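YHR177W (Saccharomyces cerevisiae, PDB 4M8B) probably binds DNA through its WOPR domain, the part of this fungal transcription factor captured here in complex with DNA. Local coordinates at residues Phe53-Glu57 / Glu58-Ile62; Ala144-Glu148 / Lys149-Gln153. All coordinates share one frame; numbering follows the deposited sequence.

Contact 1: Phe53-Glu57 / Glu58-Ile62. With nucleotides of chain B.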
ATOM      1  N   PHE C  53      -4.675   1.189   3.304  1.00 19.77           N
ATOM      2  CA  PHE C  53      -6.031   1.060   2.788  1.00 15.40           C
ATOM      3  C   PHE C  53      -6.234  -0.296   2.145  1.00 17.26           C
ATOM      4  O   PHE C  53      -5.358  -0.798   1.441  1.00 26.01           O
ATOM      5  CB  PHE C  53      -6.327   2.148   1.754  1.00 15.46           C
ATOM      6  CG  PHE C  53      -6.220   3.544   2.292  1.00 12.46           C
ATOM      7  CD1 PHE C  53      -5.012   4.221   2.261  1.00 11.55           C
ATOM      8  CD2 PHE C  53      -7.329   4.184   2.817  1.00 14.49           C
ATOM      9  CE1 PHE C  53      -4.910   5.515   2.752  1.00 24.47           C
ATOM     10  CE2 PHE C  53      -7.234   5.478   3.310  1.00 24.19           C
ATOM     11  CZ  PHE C  53      -6.022   6.144   3.277  1.00 20.27           C
ATOM     12  N   VAL C  54      -7.399  -0.881   2.385  1.00 25.21           N
ATOM     13  CA  VAL C  54      -7.792  -2.110   1.718  1.00 22.78           C
ATOM     14  C   VAL C  54      -9.197  -1.932   1.172  1.00 22.28           C
ATOM     15  O   VAL C  54     -10.074  -1.406   1.859  1.00 28.69           O
ATOM     16  CB  VAL C  54      -7.767  -3.314   2.676  1.00 15.58           C
ATOM     17  CG1 VAL C  54      -8.316  -4.555   1.983  1.00 12.94           C
ATOM     18  CG2 VAL C  54      -6.353  -3.560   3.175  1.00 16.67           C
ATOM     19  N   PHE C  55      -9.406  -2.354  -0.069  1.00 22.34           N
ATOM     20  CA  PHE C  55     -10.741  -2.317  -0.653  1.00 38.12           C
ATOM     21  C   PHE C  55     -11.020  -3.523  -1.538  1.00 31.53           C
ATOM     22  O   PHE C  55     -10.129  -4.034  -2.215  1.00 34.57           O
ATOM     23  CB  PHE C  55     -10.994  -1.007  -1.418  1.00 18.41           C
ATOM     24  CG  PHE C  55     -10.014  -0.738  -2.531  1.00 23.95           C
ATOM     25  CD1 PHE C  55      -8.829  -0.060  -2.281  1.00 28.34           C
ATOM     26  CD2 PHE C  55     -10.286  -1.138  -3.830  1.00 30.65           C
ATOM     27  CE1 PHE C  55      -7.927   0.201  -3.303  1.00 22.28           C
ATOM     28  CE2 PHE C  55      -9.389  -0.879  -4.857  1.00 29.39           C
ATOM     29  CZ  PHE C  55      -8.209  -0.209  -4.592  1.00 27.87           C
ATOM     30  N   ASN C  56     -12.266  -3.978  -1.504  1.00 38.69           N
ATOM     31  CA  ASN C  56     -12.731  -5.028  -2.395  1.00 32.76           C
ATOM     32  C   ASN C  56     -13.061  -4.409  -3.749  1.00 33.29           C
ATOM     33  O   ASN C  56     -13.854  -3.472  -3.828  1.00 29.32           O
ATOM     34  CB  ASN C  56     -13.973  -5.696  -1.804  1.00 38.85           C
ATOM     35  CG  ASN C  56     -14.352  -6.969  -2.523  1.00 43.41           C
ATOM     36  OD1 ASN C  56     -14.247  -7.066  -3.746  1.00 60.22           O
ATOM     37  ND2 ASN C  56     -14.801  -7.961  -1.763  1.00 50.37           N
ATOM     38  N   GLU C  57     -12.444  -4.923  -4.808  1.00 32.03           N
ATOM     39  CA  GLU C  57     -12.644  -4.379  -6.149  1.00 38.48           C
ATOM     40  C   GLU C  57     -14.102  -4.465  -6.596  1.00 41.74           C
ATOM     41  O   GLU C  57     -14.666  -3.491  -7.092  1.00 41.44           O
ATOM     42  CB  GLU C  57     -11.731  -5.085  -7.156  1.00 38.89           C
ATOM     43  CG  GLU C  57     -12.029  -4.761  -8.609  1.00 34.80           C
ATOM     44  CD  GLU C  57     -10.963  -5.289  -9.554  1.00 61.69           C
ATOM     45  OE1 GLU C  57     -11.305  -5.632 -10.706  1.00 79.54           O
ATOM     46  OE2 GLU C  57      -9.784  -5.351  -9.148  1.00 55.78           O
ATOM     47  N   GLU C  58     -14.710  -5.631  -6.403  1.00 44.99           N
ATOM     48  CA  GLU C  58     -16.090  -5.859  -6.820  1.00 49.07           C
ATOM     49  C   GLU C  58     -17.102  -5.045  -6.014  1.00 49.36           C
ATOM     50  O   GLU C  58     -17.990  -4.413  -6.582  1.00 71.84           O
ATOM     51  CB  GLU C  58     -16.438  -7.352  -6.746  1.00 54.04           C
ATOM     52  CG  GLU C  58     -15.752  -8.223  -7.799  1.00 72.35           C
ATOM     53  CD  GLU C  58     -14.281  -8.481  -7.502  1.00 83.65           C
ATOM     54  OE1 GLU C  58     -13.528  -8.784  -8.455  1.00 64.51           O
ATOM     55  OE2 GLU C  58     -13.880  -8.390  -6.322  1.00 69.26           O
ATOM     56  N   LYS C  59     -16.964  -5.060  -4.691  1.00 54.32           N
ATOM     57  CA  LYS C  59     -17.933  -4.415  -3.809  1.00 46.48           C
ATOM     58  C   LYS C  59     -17.829  -2.890  -3.770  1.00 52.62           C
ATOM     59  O   LYS C  59     -18.749  -2.219  -3.309  1.00 59.12           O
ATOM     60  CB  LYS C  59     -17.822  -4.969  -2.384  1.00 52.79           C
ATOM     61  CG  LYS C  59     -18.194  -6.439  -2.242  1.00 64.79           C
ATOM     62  CD  LYS C  59     -18.259  -6.846  -0.775  1.00 78.39           C
ATOM     63  CE  LYS C  59     -18.724  -8.286  -0.615  1.00 85.78           C
ATOM     64  NZ  LYS C  59     -18.881  -8.669   0.817  1.00 78.12           N
ATOM     65  N   SER C  60     -16.714  -2.344  -4.245  1.00 48.30           N
ATOM     66  CA  SER C  60     -16.501  -0.901  -4.170  1.00 42.34           C
ATOM     67  C   SER C  60     -16.480  -0.247  -5.543  1.00 42.16           C
ATOM     68  O   SER C  60     -16.725   0.951  -5.669  1.00 50.88           O
ATOM     69  CB  SER C  60     -15.204  -0.580  -3.425  1.00 45.63           C
ATOM     70  OG  SER C  60     -14.067  -0.961  -4.182  1.00 38.01           O
ATOM     71  N   GLY C  61     -16.175  -1.033  -6.570  1.00 41.75           N
ATOM     72  CA  GLY C  61     -16.109  -0.510  -7.921  1.00 38.01           C
ATOM     73  C   GLY C  61     -14.795   0.185  -8.224  1.00 41.41           C
ATOM     74  O   GLY C  61     -14.648   0.820  -9.268  1.00 49.59           O
ATOM     75  N   ILE C  62     -13.838   0.068  -7.308  1.00 42.56           N
ATOM     76  CA  ILE C  62     -12.509   0.625  -7.519  1.00 23.42           C
ATOM     77  C   ILE C  62     -11.574  -0.436  -8.087  1.00 31.20           C
ATOM     78  O   ILE C  62     -11.383  -1.494  -7.485  1.00 29.36           O
ATOM     79  CB  ILE C  62     -11.903   1.171  -6.211  1.00 28.87           C
ATOM     80  CG1 ILE C  62     -12.855   2.175  -5.562  1.00 31.93           C
ATOM     81  CG2 ILE C  62     -10.560   1.826  -6.479  1.00 17.10           C
ATOM     82  CD1 ILE C  62     -12.341   2.748  -4.266  1.00 20.38           C
TER
ATOM     83  P    DA B  14     -11.694   2.528 -12.229  1.00 30.80           P
ATOM     84  OP1  DA B  14     -11.189   2.122 -10.899  1.00 37.58           O
ATOM     85  OP2  DA B  14     -13.102   2.246 -12.589  1.00 35.46           O
ATOM     86  O5'  DA B  14     -11.418   4.088 -12.396  1.00 21.52           O
ATOM     87  C5'  DA B  14     -10.148   4.567 -12.007  1.00 21.48           C
ATOM     88  C4'  DA B  14      -9.867   5.964 -12.528  1.00 29.46           C
ATOM     89  O4'  DA B  14      -9.797   5.956 -13.970  1.00 31.87           O
ATOM     90  C3'  DA B  14     -10.900   7.027 -12.173  1.00 38.39           C
ATOM     91  O3'  DA B  14     -10.311   7.832 -11.149  1.00 35.68           O
ATOM     92  C2'  DA B  14     -11.174   7.765 -13.490  1.00 29.86           C
ATOM     93  C1'  DA B  14     -10.066   7.268 -14.412  1.00 38.63           C
ATOM     94  N9   DA B  14     -10.361   7.186 -15.840  1.00 32.58           N
ATOM     95  C8   DA B  14     -11.328   6.443 -16.458  1.00 28.13           C
ATOM     96  N7   DA B  14     -11.334   6.560 -17.764  1.00 32.77           N
ATOM     97  C5   DA B  14     -10.290   7.432 -18.019  1.00 28.29           C
ATOM     98  C6   DA B  14      -9.770   7.965 -19.210  1.00 30.81           C
ATOM     99  N6   DA B  14     -10.255   7.678 -20.420  1.00 36.24           N
ATOM    100  N1   DA B  14      -8.724   8.807 -19.105  1.00 29.79           N
ATOM    101  C2   DA B  14      -8.235   9.092 -17.892  1.00 28.27           C
ATOM    102  N3   DA B  14      -8.640   8.655 -16.703  1.00 24.28           N
ATOM    103  C4   DA B  14      -9.680   7.822 -16.845  1.00 19.07           C
TER

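Contact 2: Ala144-Glu148 / Lys149-Gln153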
ATOM      1  N   ALA C 144      -0.388   1.150   0.864  1.00 23.03           N
ATOM      2  CA  ALA C 144       0.281   1.589   2.082  1.00 16.73           C
ATOM      3  C   ALA C 144       1.196   2.772   1.805  1.00 19.40           C
ATOM      4  O   ALA C 144       2.027   2.725   0.900  1.00 27.96           O
ATOM      5  CB  ALA C 144       1.061   0.442   2.709  1.00 12.99           C
ATOM      6  N   TYR C 145       1.036   3.835   2.586  1.00 22.13           N
ATOM      7  CA  TYR C 145       1.878   5.013   2.443  1.00 20.14           C
ATOM      8  C   TYR C 145       2.900   5.081   3.566  1.00 29.10           C
ATOM      9  O   TYR C 145       2.606   4.749   4.716  1.00 22.21           O
ATOM     10  CB  TYR C 145       1.033   6.287   2.431  1.00 15.46           C
ATOM     11  CG  TYR C 145       0.078   6.376   1.268  1.00 26.72           C
ATOM     12  CD1 TYR C 145       0.459   6.973   0.076  1.00 20.58           C
ATOM     13  CD2 TYR C 145      -1.205   5.864   1.362  1.00 23.94           C
ATOM     14  CE1 TYR C 145      -0.415   7.059  -0.989  1.00 20.10           C
ATOM     15  CE2 TYR C 145      -2.084   5.946   0.302  1.00 25.24           C
ATOM     16  CZ  TYR C 145      -1.685   6.544  -0.869  1.00 18.91           C
ATOM     17  OH  TYR C 145      -2.562   6.621  -1.926  1.00 20.44           O
ATOM     18  N   TYR C 146       4.102   5.520   3.222  1.00 19.82           N
ATOM     19  CA  TYR C 146       5.173   5.653   4.195  1.00 34.75           C
ATOM     20  C   TYR C 146       6.253   6.562   3.633  1.00 35.78           C
ATOM     21  O   TYR C 146       6.112   7.094   2.532  1.00 39.26           O
ATOM     22  CB  TYR C 146       5.748   4.283   4.558  1.00 22.82           C
ATOM     23  CG  TYR C 146       6.333   3.529   3.387  1.00 33.18           C
ATOM     24  CD1 TYR C 146       5.512   2.915   2.453  1.00 30.28           C
ATOM     25  CD2 TYR C 146       7.706   3.421   3.223  1.00 30.16           C
ATOM     26  CE1 TYR C 146       6.041   2.225   1.383  1.00 26.98           C
ATOM     27  CE2 TYR C 146       8.244   2.729   2.157  1.00 35.09           C
ATOM     28  CZ  TYR C 146       7.407   2.133   1.242  1.00 38.72           C
ATOM     29  OH  TYR C 146       7.937   1.444   0.178  1.00 41.51           O
ATOM     30  N   THR C 147       7.328   6.747   4.388  1.00 40.77           N
ATOM     31  CA  THR C 147       8.403   7.625   3.946  1.00 44.81           C
ATOM     32  C   THR C 147       9.767   7.034   4.271  1.00 39.88           C
ATOM     33  O   THR C 147       9.907   6.275   5.229  1.00 47.54           O
ATOM     34  CB  THR C 147       8.280   9.022   4.579  1.00 28.07           C
ATOM     35  OG1 THR C 147       9.305   9.878   4.061  1.00 72.27           O
ATOM     36  CG2 THR C 147       8.417   8.932   6.088  1.00 39.64           C
ATOM     37  N   GLU C 148      10.760   7.381   3.454  1.00 48.38           N
ATOM     38  CA  GLU C 148      12.133   6.931   3.651  1.00 58.17           C
ATOM     39  C   GLU C 148      12.580   7.220   5.081  1.00 49.73           C
ATOM     40  O   GLU C 148      13.195   6.379   5.734  1.00 40.00           O
ATOM     41  CB  GLU C 148      13.061   7.632   2.653  1.00 55.57           C
ATOM     42  CG  GLU C 148      12.585   7.555   1.202  1.00 68.42           C
ATOM     43  CD  GLU C 148      13.389   8.443   0.262  1.00 81.56           C
ATOM     44  OE1 GLU C 148      13.086   8.456  -0.951  1.00 81.69           O
ATOM     45  OE2 GLU C 148      14.320   9.128   0.734  1.00 89.49           O
ATOM     46  N   LYS C 149      12.241   8.414   5.554  1.00 53.98           N
ATOM     47  CA  LYS C 149      12.560   8.859   6.905  1.00 46.44           C
ATOM     48  C   LYS C 149      12.065   7.873   7.961  1.00 59.19           C
ATOM     49  O   LYS C 149      12.766   7.586   8.930  1.00 67.25           O
ATOM     50  CB  LYS C 149      11.938  10.239   7.143  1.00 63.25           C
ATOM     51  CG  LYS C 149      12.467  10.987   8.352  1.00 75.45           C
ATOM     52  CD  LYS C 149      11.858  12.381   8.411  1.00 79.98           C
ATOM     53  CE  LYS C 149      12.514  13.245   9.473  1.00 93.50           C
ATOM     54  NZ  LYS C 149      11.945  14.623   9.472  1.00 95.11           N
ATOM     55  N   ASP C 150      10.858   7.352   7.761  1.00 62.39           N
ATOM     56  CA  ASP C 150      10.256   6.414   8.705  1.00 64.22           C
ATOM     57  C   ASP C 150      10.912   5.034   8.654  1.00 58.24           C
ATOM     58  O   ASP C 150      10.689   4.200   9.532  1.00 59.97           O
ATOM     59  CB  ASP C 150       8.747   6.294   8.460  1.00 60.73           C
ATOM     60  CG  ASP C 150       7.972   7.494   8.978  1.00 61.63           C
ATOM     61  OD1 ASP C 150       8.527   8.612   8.984  1.00 80.70           O
ATOM     62  OD2 ASP C 150       6.805   7.317   9.386  1.00 67.28           O
ATOM     63  N   ILE C 151      11.716   4.800   7.620  1.00 56.16           N
ATOM     64  CA  ILE C 151      12.463   3.551   7.496  1.00 76.74           C
ATOM     65  C   ILE C 151      13.737   3.608   8.343  1.00 80.39           C
ATOM     66  O   ILE C 151      14.159   2.604   8.920  1.00 65.07           O
ATOM     67  CB  ILE C 151      12.825   3.250   6.026  1.00 62.83           C
ATOM     68  CG1 ILE C 151      11.564   3.223   5.160  1.00 52.36           C
ATOM     69  CG2 ILE C 151      13.583   1.935   5.917  1.00 52.84           C
ATOM     70  CD1 ILE C 151      10.578   2.132   5.540  1.00 46.30           C
ATOM     71  N   HIS C 152      14.336   4.793   8.414  1.00 74.84           N
ATOM     72  CA  HIS C 152      15.506   5.026   9.250  1.00 75.39           C
ATOM     73  C   HIS C 152      15.110   4.989  10.719  1.00 71.01           C
ATOM     74  O   HIS C 152      15.584   4.152  11.487  1.00 76.47           O
ATOM     75  CB  HIS C 152      16.116   6.396   8.939  1.00 77.55           C
ATOM     76  CG  HIS C 152      16.379   6.630   7.484  1.00 77.98           C
ATOM     77  ND1 HIS C 152      16.298   7.878   6.908  1.00 63.81           N
ATOM     78  CD2 HIS C 152      16.732   5.778   6.491  1.00 87.81           C
ATOM     79  CE1 HIS C 152      16.583   7.787   5.620  1.00 80.37           C
ATOM     80  NE2 HIS C 152      16.851   6.523   5.343  1.00 98.08           N
ATOM     81  N   GLN C 153      14.234   5.916  11.095  1.00 60.29           N
ATOM     82  CA  GLN C 153      13.798   6.067  12.476  1.00 57.81           C
ATOM     83  C   GLN C 153      13.020   4.849  12.961  1.00 65.24           C
ATOM     84  O   GLN C 153      13.045   4.522  14.147  1.00 75.68           O
ATOM     85  CB  GLN C 153      12.942   7.330  12.623  1.00 66.45           C
ATOM     86  CG  GLN C 153      13.628   8.604  12.148  1.00 62.89           C
ATOM     87  CD  GLN C 153      12.742   9.832  12.265  1.00 89.76           C
ATOM     88  OE1 GLN C 153      11.576   9.738  12.652  1.00 92.38           O
ATOM     89  NE2 GLN C 153      13.293  10.993  11.927  1.00 76.47           N
TER

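Contact 1: Phe53-Glu57 / Glu58-Ile62
Phe55 and Ile62 meet across the single turn of helix 57-60, from the strand before it and the chain after it. From the Phe55 CB, 4.1 Å from Ser60 OG, chi1 of 58° holds CG between the backbone N and the carbonyl carbon, turning the ring toward the chain that leaves the helix. CD2 meets Ile62 CB at 3.7 Å and CE2 lies 3.4 Å from Ile62 CG2, while Ile62 CD1 sits over one face. The two side chains cross nearly at right angles.

Asn56 grips the turn at two points. As N-cap residue it offers OD1 to Glu58 N, a weak bond with an N-H...O angle of 129°. Its backbone O takes the hydroxyl of Ser60 and, weakly, Ser60 N; Ser60 OG in turn accepts from Ile62 N (3.3 Å), an ST turn. Gly61, at positive phi, leaves the helix while its N still reaches Glu57 O (2.9 Å).

The exit borders the DNA: Ile62 C is 3.8 Å from OP1 of DA14 of chain B. On the neighbouring strand 137-147, His141 stacks on Phe55 and bonds Glu57 OE2, while Glu138 accepts from Asn56 ND2 and Thr139 N donates to Glu58 OE2.

Contact 2: Ala144-Glu148 / Lys149-Gln153
Thr147 and Glu148 meet Asp150, Ile151 and His152 in a local strand-to-helix turn, at the surface end of strand 137-147 where the chain bends into helix 148-153. At this bend the segment axes make an angle of 70° and approach to 7.0 Å. The backbone bonds show the first coil taking shape. Thr147 O receives Asp150 N at 2.9 Å, but the N-H...O angle of 125° makes this bond weak, and Ile151 N reaches the same oxygen weakly. Glu148 O accepts from Ile151 N, also at 2.9 Å, and weakly from His152 N. The side chains of Thr147 and Lys149 lie side by side, pointing the same way, with Thr147 CG2 3.9 Å from Lys149 CB.

The strand itself is an inner member of the antiparallel sheet of the WOPR domain, paired with strand 51-56 along one edge and strand 113-128 along the other. Its backbone bonds to Leu119 and Gly117 continue the pairing right up to the bend, and Thr147 OG1 adds a weak bond to Gly117 O.

The His152 ring folds over the turn and carries Glu148 O over the centre of one face, 3.5 Å above its plane; chi1 of -52° sets the ring beside its own backbone N and hence over the preceding coil. A positive charge on the imidazole, if present, would probably strengthen this approach. Ile151 reaches back to the strand: its CD1 meets Tyr146 CD2 at 3.9 Å, approaching the ring obliquely. Tyr12 lies against both of these residues, its ring meeting that of Tyr146 edge-to-face. At the bend, the extended Glu148 side chain rests on Leu119 and points OE1 at Arg84 in a long, weak ion pair.

Contacts 1 and 2 are the same kind of junction, a strand passing straight into a short helix, built on antiparallel neighbours in one sheet. Because strands 51-56 and 137-147 run in opposite directions, their helices emerge on opposite sides of the chain's centre, and the contact centres lie 25 Å apart. The strand portions of the two contacts nevertheless touch, Phe53 CE1 packing 3.8 Å from Tyr145 CE2. Trp65 ties them further, its ring meeting those of Phe53 and Phe55 while NE1 bonds Tyr145 OH. Their relation to the DNA differs: contact 1 lies beside a backbone phosphate, whereas the nearest atom of contact 2 remains about 8 Å from the nucleic acid.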